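Local coordinates for putative secreted cellulose binding protein (Streptomyces coelicolor, PDB 4OY7) that cleaves glycosidic bonds in cellulose oxidatively with a single copper ion, this chain being its AA10 lytic polysaccharide monooxygenase domain, at residues Ala108-Asp113 and Glu183-Cys188. Residues are numbered along the deposited sequence; the frame is centred on the assembly and turned at random.
Sequences AAHPGD and ENFFSC. With CU (copper (II) ion), chain I.
A108, H110, E183 and F185 gather round the copper of the active site, the two segments meeting mainly through the metal and its water. Walking from A108, the small methyl CB of this residue lies 3.6 Å from the copper, close to it without supplying a ligand. H110 carries the contact. Its CB points toward 183-188, and with CG anti to the carbonyl carbon (chi1 -55°) the ring presents NE2 to the copper, 2.4 Å away. The backbone N of H1 also binds the copper, in the histidine brace characteristic of these enzymes. Beside the H110 ring comes F185, its CE1 4.2 Å from H110 CD2 in an oblique approach. F185 CZ sits 3.4 Å from the copper and, having no donor atom, probably shields the metal rather than binding it.

E183 reaches in with an extended chain, CG anti to the backbone N (chi1 -176°). Its OE1 accepts a hydrogen bond of 2.6 Å from the water, whose O lies 1.8 Å from the copper and in plane at the edge of the F185 ring. R178 makes a salt bridge to the same OE1, which would help to fix the carboxylate. In this model E183 OE1 stays 4.0 Å from the copper, reaching it through the water, although E183 has been seen to bind copper; this is consistent with a second-shell residue that could steer a small ligand such as oxygen.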
loop_
_atom_site.group_PDB
_atom_site.type_symbol
_atom_site.label_atom_id
_atom_site.label_comp_id
_atom_site.label_asym_id
_atom_site.label_seq_id
_atom_site.Cartn_x
_atom_site.Cartn_y
_atom_site.Cartn_z
ATOM N N ALA A 108 2.499 5.645 -13.476
ATOM C CA ALA A 108 2.169 6.905 -14.160
ATOM C C ALA A 108 2.256 7.996 -13.127
ATOM O O ALA A 108 1.771 7.838 -12.030
ATOM C CB ALA A 108 0.803 6.870 -14.834
ATOM N N ALA A 109 2.932 9.082 -13.467
ATOM C CA ALA A 109 3.235 10.127 -12.504
ATOM C C ALA A 109 2.136 11.188 -12.492
ATOM O O ALA A 109 1.516 11.487 -13.519
ATOM C CB ALA A 109 4.561 10.779 -12.850
ATOM N N HIS A 110 1.972 11.807 -11.332
ATOM C CA HIS A 110 0.962 12.828 -11.127
ATOM C C HIS A 110 1.420 13.770 -10.017
ATOM O O HIS A 110 2.056 13.329 -9.060
ATOM C CB HIS A 110 -0.370 12.204 -10.681
ATOM C CG HIS A 110 -0.898 11.138 -11.589
ATOM N ND1 HIS A 110 -1.399 11.404 -12.848
ATOM C CD2 HIS A 110 -1.015 9.802 -11.413
ATOM C CE1 HIS A 110 -1.804 10.281 -13.407
ATOM N NE2 HIS A 110 -1.551 9.290 -12.573
ATOM N N PRO A 111 1.027 15.054 -10.099
ATOM C CA PRO A 111 1.246 15.955 -8.975
ATOM C C PRO A 111 0.265 15.687 -7.794
ATOM O O PRO A 111 -0.845 15.222 -7.999
ATOM C CB PRO A 111 0.978 17.323 -9.591
ATOM C CG PRO A 111 -0.077 17.055 -10.614
ATOM C CD PRO A 111 0.254 15.692 -11.178
ATOM N N GLY A 112 0.700 15.941 -6.559
ATOM C CA GLY A 112 -0.150 15.730 -5.383
ATOM C C GLY A 112 0.614 15.383 -4.118
ATOM O O GLY A 112 1.860 15.515 -4.064
ATOM N N ASP A 113 -0.157 14.981 -3.105
ATOM C CA ASP A 113 0.321 14.654 -1.753
ATOM C C ASP A 113 0.222 13.171 -1.505
ATOM O O ASP A 113 -0.770 12.509 -1.899
ATOM C CB ASP A 113 -0.556 15.294 -0.664
ATOM C CG ASP A 113 -0.444 16.773 -0.576
ATOM O OD1 ASP A 113 0.471 17.354 -1.153
ATOM O OD2 ASP A 113 -1.312 17.352 0.121
ATOM N N GLU A 183 -9.054 11.532 -8.988
ATOM C CA GLU A 183 -8.487 10.193 -8.841
ATOM C C GLU A 183 -7.444 10.168 -7.734
ATOM O O GLU A 183 -6.565 11.044 -7.675
ATOM C CB GLU A 183 -7.877 9.724 -10.148
ATOM C CG GLU A 183 -7.348 8.297 -10.125
ATOM C CD GLU A 183 -6.659 7.955 -11.432
ATOM O OE1 GLU A 183 -5.650 8.615 -11.719
ATOM O OE2 GLU A 183 -7.146 7.077 -12.174
ATOM N N ASN A 184 -7.574 9.189 -6.834
ATOM C CA ASN A 184 -6.614 8.948 -5.772
ATOM C C ASN A 184 -6.208 7.456 -5.790
ATOM O O ASN A 184 -6.992 6.601 -6.217
ATOM C CB ASN A 184 -7.265 9.217 -4.397
ATOM C CG ASN A 184 -7.595 10.678 -4.092
ATOM O OD1 ASN A 184 -8.122 10.917 -2.988
ATOM N ND2 ASN A 184 -7.284 11.644 -4.975
ATOM N N PHE A 185 -5.049 7.150 -5.217
ATOM C CA PHE A 185 -4.525 5.778 -5.076
ATOM C C PHE A 185 -4.448 5.366 -3.605
ATOM O O PHE A 185 -4.276 6.197 -2.722
ATOM C CB PHE A 185 -3.171 5.684 -5.781
ATOM C CG PHE A 185 -3.292 5.880 -7.259
ATOM C CD1 PHE A 185 -3.399 7.139 -7.817
ATOM C CD2 PHE A 185 -3.460 4.777 -8.063
ATOM C CE1 PHE A 185 -3.586 7.283 -9.182
ATOM C CE2 PHE A 185 -3.650 4.906 -9.417
ATOM C CZ PHE A 185 -3.729 6.155 -9.965
ATOM N N PHE A 186 -4.568 4.068 -3.364
ATOM C CA PHE A 186 -4.714 3.543 -2.026
ATOM C C PHE A 186 -3.720 2.414 -1.823
ATOM O O PHE A 186 -3.682 1.469 -2.609
ATOM C CB PHE A 186 -6.153 3.039 -1.826
ATOM C CG PHE A 186 -7.166 4.159 -1.792
ATOM C CD1 PHE A 186 -7.611 4.740 -2.963
ATOM C CD2 PHE A 186 -7.633 4.677 -0.570
ATOM C CE1 PHE A 186 -8.473 5.828 -2.948
ATOM C CE2 PHE A 186 -8.507 5.767 -0.561
ATOM C CZ PHE A 186 -8.919 6.337 -1.752
ATOM N N SER A 187 -2.894 2.558 -0.795
ATOM C CA SER A 187 -1.776 1.642 -0.593
ATOM C C SER A 187 -1.692 1.117 0.805
ATOM O O SER A 187 -1.651 1.905 1.726
ATOM C CB SER A 187 -0.472 2.373 -0.905
ATOM O OG SER A 187 0.669 1.551 -0.703
ATOM N N CYS A 188 -1.550 -0.202 0.955
ATOM C CA CYS A 188 -1.487 -0.852 2.283
ATOM C C CYS A 188 -0.260 -1.722 2.390
ATOM O O CYS A 188 -0.076 -2.623 1.576
ATOM C CB CYS A 188 -2.693 -1.733 2.476
ATOM S SG CYS A 188 -4.234 -0.858 2.915
HETATM CU CU CU I . -2.200 7.020 -12.883
HETATM O O HOH W 1 -3.802 7.672 -13.330
#